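Local coordinates for ATP-dependent DNA helicase PIF1 (Candida albicans, PDB 7OTJ), which couples ATP hydrolysis to 5'-3' unwinding of DNA and probably helps keep nuclear and mitochondrial genomes stable by resolving G-quadruplexes, at residues Gly25-Gly30 / Gln475-Leu480; Asn131-Gly136 / Trp176-Gln181. All coordinates share one frame; numbering follows the deposited sequence.

Contact 1 lies at the nucleotide site and contact 2 at the opposite, N-terminal edge of the strands of the same sheet; their centres are about 28 Å apart and their nearest atoms about 10 Å, without touching. Residues 25-30 begin at the C-terminal end of strand 21-25 and hold ADP and tetrafluoroaluminate, while residues 475-480 come from the helix flanking the second, four-stranded parallel sheet, so contact 1 spans the two RecA-like domains. Contact 2 stays within the first domain. Its segments run into the N-terminal ends of strands 138-143 and 182-186, which border strand 21-25 on either side. The chain between the halves of contact 1 includes both halves of contact 2.

Contact 1: residues Gly25-Gly30 / Gln475-Leu480; sequences GSAGTG and QAYVAL. With ADP (adenosine-5'-diphosphate), chain E; ALF (tetrafluoroaluminate ion), chain F.
Tyr-477 swings CG anti to its backbone N (chi1 176°), extending the phenol from helix 475-481 to the loop after strand 21-25. There its OH accepts a hydrogen bond from Ala-27 N, 2.9 Å away and fairly straight, with an N-H...O angle of 162°. Ala-27 CB meets the ring obliquely near CZ at 3.8 Å, and Ser-26 CB lies 3.5 Å from the same OH. Arg-206 NH1 makes a further, weak hydrogen bond to this phenol oxygen.

The loop is the Walker A P-loop. A type II turn from Ser-26 to Thr-29 places Gly-28 at positive phi, and Thr-29 OG1 closes the turn with a 2.6 Å hydrogen bond to Ser-26 O, in the carbonyl plane. Two glycine amides then face the nucleotide: Gly-28 N bonds ADP O3B at 2.8 Å, and Gly-30 N bonds ADP O3A at 3.0 Å. Gly-28 N also makes a weak bond to F2 of the tetrafluoroaluminate. The aluminium of this ion is bound by ADP O3B and, opposite it, by a water. Lys-31, Gln-147, Arg-191 and Arg-482 also hydrogen-bond to the ion.

With Arg-482 following shortly after Tyr-477 in the chain, the second domain reaches the P-loop of the first in two ways: directly, by Tyr-477 at Ala-27, and through the bound ion, by Arg-482. The near-linear O3B-aluminium-water line resembles in-line phosphoryl transfer, consistent with a closed interdomain cleft in which hydrolysis and domain movement are coupled, as in other superfamily 1 helicases.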
ATOM      1  N   GLY A  25      11.596 -12.375   5.054  1.00 46.21           N
ATOM      2  CA  GLY A  25      12.924 -11.923   4.686  1.00 42.18           C
ATOM      3  C   GLY A  25      13.013 -10.423   4.823  1.00 43.01           C
ATOM      4  O   GLY A  25      12.008  -9.716   4.861  1.00 45.94           O
ATOM      5  N   SER A  26      14.250  -9.925   4.856  1.00 43.67           N
ATOM      6  CA  SER A  26      14.483  -8.503   5.085  1.00 46.25           C
ATOM      7  C   SER A  26      13.895  -7.674   3.942  1.00 44.90           C
ATOM      8  O   SER A  26      13.444  -8.196   2.924  1.00 49.93           O
ATOM      9  CB  SER A  26      15.983  -8.200   5.198  1.00 41.65           C
ATOM     10  OG  SER A  26      16.593  -8.809   6.325  1.00 46.37           O
ATOM     11  N   ALA A  27      13.894  -6.358   4.138  1.00 49.17           N
ATOM     12  CA  ALA A  27      13.408  -5.446   3.111  1.00 44.02           C
ATOM     13  C   ALA A  27      14.171  -5.636   1.807  1.00 43.21           C
ATOM     14  O   ALA A  27      15.403  -5.712   1.798  1.00 51.62           O
ATOM     15  CB  ALA A  27      13.545  -4.005   3.593  1.00 38.54           C
ATOM     16  N   GLY A  28      13.437  -5.719   0.698  1.00 41.80           N
ATOM     17  CA  GLY A  28      14.074  -5.799  -0.603  1.00 41.41           C
ATOM     18  C   GLY A  28      14.608  -7.161  -0.984  1.00 41.67           C
ATOM     19  O   GLY A  28      15.441  -7.261  -1.893  1.00 39.23           O
ATOM     20  N   THR A  29      14.172  -8.218  -0.303  1.00 42.37           N
ATOM     21  CA  THR A  29      14.620  -9.570  -0.602  1.00 46.47           C
ATOM     22  C   THR A  29      13.881 -10.202  -1.784  1.00 44.30           C
ATOM     23  O   THR A  29      14.070 -11.394  -2.045  1.00 39.66           O
ATOM     24  CB  THR A  29      14.470 -10.445   0.644  1.00 41.96           C
ATOM     25  OG1 THR A  29      13.212 -10.166   1.269  1.00 43.54           O
ATOM     26  CG2 THR A  29      15.594 -10.154   1.625  1.00 39.05           C
ATOM     27  N   GLY A  30      13.096  -9.427  -2.530  1.00 38.75           N
ATOM     28  CA  GLY A  30      12.378  -9.970  -3.661  1.00 44.96           C
ATOM     29  C   GLY A  30      11.121 -10.733  -3.308  1.00 50.11           C
ATOM     30  O   GLY A  30      10.720 -11.631  -4.055  1.00 45.29           O
ATOM     31  N   GLN A 475       9.464   1.724  11.960  1.00 42.13           N
ATOM     32  CA  GLN A 475       9.224   2.846  11.053  1.00 44.35           C
ATOM     33  C   GLN A 475      10.529   3.394  10.471  1.00 51.93           C
ATOM     34  O   GLN A 475      10.589   3.747   9.286  1.00 44.88           O
ATOM     35  CB  GLN A 475       8.443   3.942  11.780  1.00 47.23           C
ATOM     36  CG  GLN A 475       7.733   4.929  10.866  1.00 47.23           C
ATOM     37  CD  GLN A 475       6.792   5.844  11.630  1.00 49.74           C
ATOM     38  OE1 GLN A 475       6.971   6.079  12.828  1.00 58.21           O
ATOM     39  NE2 GLN A 475       5.776   6.356  10.945  1.00 47.77           N
ATOM     40  N   ALA A 476      11.579   3.502  11.290  1.00 44.95           N
ATOM     41  CA  ALA A 476      12.872   3.913  10.749  1.00 47.63           C
ATOM     42  C   ALA A 476      13.381   2.888   9.742  1.00 42.41           C
ATOM     43  O   ALA A 476      13.809   3.245   8.638  1.00 42.15           O
ATOM     44  CB  ALA A 476      13.882   4.138  11.880  1.00 49.99           C
ATOM     45  N   TYR A 477      13.315   1.599  10.094  1.00 47.41           N
ATOM     46  CA  TYR A 477      13.817   0.554   9.203  1.00 42.25           C
ATOM     47  C   TYR A 477      13.108   0.572   7.850  1.00 41.53           C
ATOM     48  O   TYR A 477      13.757   0.494   6.800  1.00 41.09           O
ATOM     49  CB  TYR A 477      13.677  -0.823   9.853  1.00 42.30           C
ATOM     50  CG  TYR A 477      14.093  -1.930   8.919  1.00 48.37           C
ATOM     51  CD1 TYR A 477      15.387  -1.984   8.418  1.00 48.25           C
ATOM     52  CD2 TYR A 477      13.191  -2.908   8.515  1.00 41.78           C
ATOM     53  CE1 TYR A 477      15.772  -2.982   7.548  1.00 46.61           C
ATOM     54  CE2 TYR A 477      13.569  -3.910   7.650  1.00 41.87           C
ATOM     55  CZ  TYR A 477      14.860  -3.943   7.168  1.00 43.02           C
ATOM     56  OH  TYR A 477      15.239  -4.945   6.306  1.00 47.59           O
ATOM     57  N   VAL A 478      11.770   0.623   7.857  1.00 43.14           N
ATOM     58  CA  VAL A 478      11.013   0.708   6.605  1.00 43.66           C
ATOM     59  C   VAL A 478      11.434   1.936   5.806  1.00 40.08           C
ATOM     60  O   VAL A 478      11.715   1.849   4.604  1.00 41.19           O
ATOM     61  CB  VAL A 478       9.497   0.709   6.884  1.00 39.63           C
ATOM     62  CG1 VAL A 478       8.719   0.993   5.616  1.00 39.16           C
ATOM     63  CG2 VAL A 478       9.071  -0.619   7.461  1.00 40.70           C
ATOM     64  N   ALA A 479      11.516   3.090   6.471  1.00 44.30           N
ATOM     65  CA  ALA A 479      11.848   4.333   5.776  1.00 47.50           C
ATOM     66  C   ALA A 479      13.216   4.245   5.124  1.00 41.17           C
ATOM     67  O   ALA A 479      13.360   4.478   3.918  1.00 41.21           O
ATOM     68  CB  ALA A 479      11.797   5.512   6.749  1.00 41.43           C
ATOM     69  N   LEU A 480      14.237   3.900   5.903  1.00 41.65           N
ATOM     70  CA  LEU A 480      15.582   3.879   5.352  1.00 46.13           C
ATOM     71  C   LEU A 480      15.786   2.761   4.334  1.00 42.65           C
ATOM     72  O   LEU A 480      16.640   2.903   3.453  1.00 49.45           O
ATOM     73  CB  LEU A 480      16.598   3.768   6.493  1.00 49.68           C
ATOM     74  CG  LEU A 480      16.492   4.907   7.521  1.00 46.83           C
ATOM     75  CD1 LEU A 480      17.481   4.755   8.667  1.00 47.54           C
ATOM     76  CD2 LEU A 480      16.658   6.260   6.836  1.00 44.08           C
TER
HETATM   77  PB  ADP E1001      10.436  -7.085  -0.960  1.00 50.80           P
HETATM   78  O1B ADP E1001      10.980  -8.257  -0.166  1.00 37.19           O
HETATM   79  O2B ADP E1001       8.983  -7.200  -1.366  1.00 48.97           O
HETATM   80  O3B ADP E1001      10.826  -5.737  -0.410  1.00 46.82           O
HETATM   81  PA  ADP E1001      10.697  -6.494  -3.738  1.00 47.13           P
HETATM   82  O1A ADP E1001       9.918  -7.576  -4.442  1.00 53.74           O
HETATM   83  O2A ADP E1001      10.083  -5.134  -3.529  1.00 40.19           O
HETATM   84  O3A ADP E1001      11.246  -7.122  -2.354  1.00 41.14           O
HETATM   85  O5' ADP E1001      12.093  -6.273  -4.498  1.00 51.02           O
HETATM   86  C5' ADP E1001      12.796  -5.045  -4.356  1.00 47.75           C
HETATM   87  C4' ADP E1001      13.691  -4.860  -5.566  1.00 48.38           C
HETATM   88  O4' ADP E1001      14.485  -6.030  -5.757  1.00 46.29           O
HETATM   89  C3' ADP E1001      12.852  -4.672  -6.817  1.00 52.03           C
HETATM   90  O3' ADP E1001      13.239  -3.451  -7.448  1.00 62.86           O
HETATM   91  C2' ADP E1001      13.191  -5.838  -7.722  1.00 51.97           C
HETATM   92  O2' ADP E1001      13.378  -5.396  -9.069  1.00 66.94           O
HETATM   93  C1' ADP E1001      14.474  -6.401  -7.135  1.00 50.08           C
HETATM   94  N9  ADP E1001      14.489  -7.875  -7.235  1.00 56.31           N
HETATM   95  C8  ADP E1001      13.640  -8.708  -6.608  1.00 54.86           C
HETATM   96  N7  ADP E1001      13.925 -10.001  -6.905  1.00 53.65           N
HETATM   97  C5  ADP E1001      14.975 -10.003  -7.743  1.00 57.63           C
HETATM   98  C6  ADP E1001      15.786 -11.027  -8.442  1.00 65.27           C
HETATM   99  N6  ADP E1001      15.513 -12.348  -8.304  1.00 59.05           N
HETATM  100  N1  ADP E1001      16.800 -10.598  -9.228  1.00 64.03           N
HETATM  101  C2  ADP E1001      17.078  -9.288  -9.373  1.00 48.71           C
HETATM  102  N3  ADP E1001      16.387  -8.309  -8.767  1.00 49.66           N
HETATM  103  C4  ADP E1001      15.344  -8.596  -7.958  1.00 58.98           C
HETATM  104 AL   ALF F1002       9.649  -4.701   1.174  1.00 47.52          AL
HETATM  105  F1  ALF F1002       8.039  -5.389   0.853  1.00 46.36           F
HETATM  106  F2  ALF F1002      11.265  -4.002   1.481  1.00 48.45           F
HETATM  107  F3  ALF F1002       9.956  -6.061   2.289  1.00 39.66           F
HETATM  108  F4  ALF F1002       9.387  -3.379   0.001  1.00 43.25           F
HETATM  109  O   HOH W   1       8.359  -3.592   2.899  1.00 42.46           O

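Contact 2: residues Asn131-Gly136 / Trp176-Gln181; sequences NRPFGG and WKETIQ
Pro-133 and Phe-134 pack against Thr-179 and Glu-178 by van der Waals contact, with no hydrogen bond between the two segments. The proline ring lies against the last turn of the helix: its CG is 3.4 Å from Glu-178 O, and its CB is 3.5 Å from Thr-179 OG1. Phe-134 crosses Thr-179 at about a right angle, presenting the edge of its ring, so that CD1 comes 3.5 Å from Thr-179 OG1 in the ring plane and 3.9 Å from Thr-179 CG2. With CG2 anti to the backbone N and OG1 beside it (chi1 -52°), Thr-179 sets both branches against Phe-134 CD1.

The polar bonds are made to neighbouring residues. Thr-179 OG1 is hydrogen-bonded to Ala-175 O, one turn back in the helix. Glu-178 OE2 forms a salt bridge with Lys-125 and a hydrogen bond with Asn-121 ND2. Asn-121 OD1 in turn accepts from Phe-134 N, so this one amide links the loop to the helix end.

Behind this interface, Phe-134 rests on Leu-117 and Leu-120 of helix 114-128, and Phe-134, Thr-179 and Ile-180 all touch Leu-139 of strand 138-143, joining the helix 174-179 terminus to the loop that leads into that strand.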
ATOM      1  N   ASN A 131     -14.805 -26.527   7.804  1.00 58.84           N
ATOM      2  CA  ASN A 131     -14.157 -26.396   9.108  1.00 50.03           C
ATOM      3  C   ASN A 131     -12.640 -26.530   9.050  1.00 53.71           C
ATOM      4  O   ASN A 131     -11.990 -26.509  10.103  1.00 49.52           O
ATOM      5  CB  ASN A 131     -14.725 -27.422  10.098  1.00 54.91           C
ATOM      6  CG  ASN A 131     -14.679 -28.844   9.567  1.00 52.75           C
ATOM      7  OD1 ASN A 131     -13.730 -29.243   8.894  1.00 63.74           O
ATOM      8  ND2 ASN A 131     -15.718 -29.613   9.862  1.00 56.62           N
ATOM      9  N   ARG A 132     -12.066 -26.688   7.857  1.00 49.82           N
ATOM     10  CA  ARG A 132     -10.622 -26.634   7.711  1.00 47.60           C
ATOM     11  C   ARG A 132     -10.113 -25.245   8.090  1.00 54.74           C
ATOM     12  O   ARG A 132     -10.883 -24.278   8.123  1.00 55.81           O
ATOM     13  CB  ARG A 132     -10.209 -26.955   6.276  1.00 47.15           C
ATOM     14  CG  ARG A 132     -10.478 -28.380   5.830  1.00 57.42           C
ATOM     15  CD  ARG A 132      -9.505 -29.365   6.449  1.00 56.36           C
ATOM     16  NE  ARG A 132      -9.405 -30.578   5.647  1.00 60.82           N
ATOM     17  CZ  ARG A 132     -10.229 -31.612   5.742  1.00 53.32           C
ATOM     18  NH1 ARG A 132     -11.227 -31.622   6.611  1.00 61.45           N
ATOM     19  NH2 ARG A 132     -10.048 -32.661   4.945  1.00 53.96           N
ATOM     20  N   PRO A 133      -8.820 -25.127   8.392  1.00 52.44           N
ATOM     21  CA  PRO A 133      -8.226 -23.800   8.577  1.00 44.78           C
ATOM     22  C   PRO A 133      -8.548 -22.889   7.404  1.00 45.17           C
ATOM     23  O   PRO A 133      -8.424 -23.275   6.240  1.00 47.56           O
ATOM     24  CB  PRO A 133      -6.730 -24.101   8.669  1.00 51.12           C
ATOM     25  CG  PRO A 133      -6.677 -25.470   9.256  1.00 46.04           C
ATOM     26  CD  PRO A 133      -7.873 -26.205   8.729  1.00 51.00           C
ATOM     27  N   PHE A 134      -9.016 -21.682   7.725  1.00 43.26           N
ATOM     28  CA  PHE A 134      -9.451 -20.705   6.733  1.00 42.50           C
ATOM     29  C   PHE A 134     -10.471 -21.300   5.766  1.00 43.03           C
ATOM     30  O   PHE A 134     -10.535 -20.915   4.595  1.00 45.95           O
ATOM     31  CB  PHE A 134      -8.254 -20.108   5.987  1.00 47.29           C
ATOM     32  CG  PHE A 134      -7.868 -18.749   6.491  1.00 43.54           C
ATOM     33  CD1 PHE A 134      -7.006 -18.613   7.565  1.00 40.74           C
ATOM     34  CD2 PHE A 134      -8.408 -17.609   5.922  1.00 40.36           C
ATOM     35  CE1 PHE A 134      -6.671 -17.361   8.047  1.00 44.15           C
ATOM     36  CE2 PHE A 134      -8.078 -16.357   6.396  1.00 44.17           C
ATOM     37  CZ  PHE A 134      -7.207 -16.230   7.464  1.00 42.77           C
ATOM     38  N   GLY A 135     -11.294 -22.224   6.262  1.00 48.70           N
ATOM     39  CA  GLY A 135     -12.331 -22.816   5.434  1.00 44.87           C
ATOM     40  C   GLY A 135     -11.806 -23.474   4.179  1.00 44.75           C
ATOM     41  O   GLY A 135     -12.466 -23.427   3.137  1.00 45.03           O
ATOM     42  N   GLY A 136     -10.605 -24.049   4.243  1.00 45.23           N
ATOM     43  CA  GLY A 136      -9.996 -24.740   3.126  1.00 44.67           C
ATOM     44  C   GLY A 136      -9.168 -23.866   2.208  1.00 48.42           C
ATOM     45  O   GLY A 136      -8.456 -24.400   1.346  1.00 57.02           O
ATOM     46  N   TRP A 176      -3.447 -17.841  12.702  1.00 44.94           N
ATOM     47  CA  TRP A 176      -2.104 -18.057  12.178  1.00 43.63           C
ATOM     48  C   TRP A 176      -1.574 -19.432  12.564  1.00 43.91           C
ATOM     49  O   TRP A 176      -1.048 -20.167  11.720  1.00 42.93           O
ATOM     50  CB  TRP A 176      -1.176 -16.963  12.702  1.00 45.00           C
ATOM     51  CG  TRP A 176       0.221 -17.022  12.200  1.00 41.51           C
ATOM     52  CD1 TRP A 176       1.235 -17.804  12.675  1.00 42.33           C
ATOM     53  CD2 TRP A 176       0.779 -16.241  11.137  1.00 40.80           C
ATOM     54  NE1 TRP A 176       2.391 -17.567  11.959  1.00 41.61           N
ATOM     55  CE2 TRP A 176       2.134 -16.610  11.011  1.00 40.31           C
ATOM     56  CE3 TRP A 176       0.263 -15.266  10.276  1.00 39.21           C
ATOM     57  CZ2 TRP A 176       2.970 -16.041  10.061  1.00 39.39           C
ATOM     58  CZ3 TRP A 176       1.100 -14.702   9.334  1.00 38.33           C
ATOM     59  CH2 TRP A 176       2.436 -15.091   9.234  1.00 42.65           C
ATOM     60  N   LYS A 177      -1.715 -19.801  13.838  1.00 45.82           N
ATOM     61  CA  LYS A 177      -1.058 -21.006  14.331  1.00 48.08           C
ATOM     62  C   LYS A 177      -1.665 -22.276  13.747  1.00 49.90           C
ATOM     63  O   LYS A 177      -0.956 -23.271  13.569  1.00 52.22           O
ATOM     64  CB  LYS A 177      -1.107 -21.034  15.858  1.00 47.85           C
ATOM     65  CG  LYS A 177      -0.486 -19.809  16.491  1.00 47.82           C
ATOM     66  CD  LYS A 177      -0.501 -19.878  18.008  1.00 61.60           C
ATOM     67  CE  LYS A 177       0.087 -18.612  18.620  1.00 52.20           C
ATOM     68  NZ  LYS A 177       0.026 -18.626  20.105  1.00 70.96           N
ATOM     69  N   GLU A 178      -2.961 -22.270  13.448  1.00 46.17           N
ATOM     70  CA  GLU A 178      -3.589 -23.459  12.892  1.00 54.20           C
ATOM     71  C   GLU A 178      -3.528 -23.510  11.368  1.00 55.22           C
ATOM     72  O   GLU A 178      -3.722 -24.587  10.796  1.00 45.78           O
ATOM     73  CB  GLU A 178      -5.046 -23.562  13.364  1.00 47.40           C
ATOM     74  CG  GLU A 178      -6.001 -22.665  12.622  1.00 50.25           C
ATOM     75  CD  GLU A 178      -7.441 -22.932  12.984  1.00 55.50           C
ATOM     76  OE1 GLU A 178      -7.693 -23.802  13.846  1.00 75.03           O
ATOM     77  OE2 GLU A 178      -8.326 -22.273  12.401  1.00 62.76           O
ATOM     78  N   THR A 179      -3.218 -22.399  10.699  1.00 50.23           N
ATOM     79  CA  THR A 179      -3.203 -22.368   9.238  1.00 49.34           C
ATOM     80  C   THR A 179      -1.795 -22.425   8.656  1.00 50.94           C
ATOM     81  O   THR A 179      -1.539 -23.223   7.747  1.00 49.72           O
ATOM     82  CB  THR A 179      -3.913 -21.120   8.707  1.00 45.68           C
ATOM     83  OG1 THR A 179      -5.210 -21.007   9.302  1.00 51.77           O
ATOM     84  CG2 THR A 179      -4.070 -21.229   7.204  1.00 48.97           C
ATOM     85  N   ILE A 180      -0.888 -21.567   9.133  1.00 47.64           N
ATOM     86  CA  ILE A 180       0.473 -21.519   8.601  1.00 42.95           C
ATOM     87  C   ILE A 180       1.169 -22.835   8.911  1.00 43.00           C
ATOM     88  O   ILE A 180       1.300 -23.230  10.075  1.00 50.66           O
ATOM     89  CB  ILE A 180       1.242 -20.325   9.184  1.00 48.52           C
ATOM     90  CG1 ILE A 180       0.587 -19.012   8.764  1.00 42.86           C
ATOM     91  CG2 ILE A 180       2.710 -20.356   8.766  1.00 41.14           C
ATOM     92  CD1 ILE A 180       0.514 -18.826   7.268  1.00 45.61           C
ATOM     93  N   GLN A 181       1.583 -23.544   7.867  1.00 47.63           N
ATOM     94  CA  GLN A 181       2.222 -24.840   8.039  1.00 50.15           C
ATOM     95  C   GLN A 181       3.736 -24.788   7.904  1.00 47.47           C
ATOM     96  O   GLN A 181       4.417 -25.715   8.357  1.00 54.18           O
ATOM     97  CB  GLN A 181       1.661 -25.842   7.026  1.00 45.03           C
ATOM     98  CG  GLN A 181       0.147 -25.898   7.008  1.00 45.81           C
ATOM     99  CD  GLN A 181      -0.370 -26.888   5.990  1.00 59.27           C
ATOM    100  OE1 GLN A 181      -0.712 -26.521   4.863  1.00 49.72           O
ATOM    101  NE2 GLN A 181      -0.418 -28.161   6.379  1.00 50.38           N
TER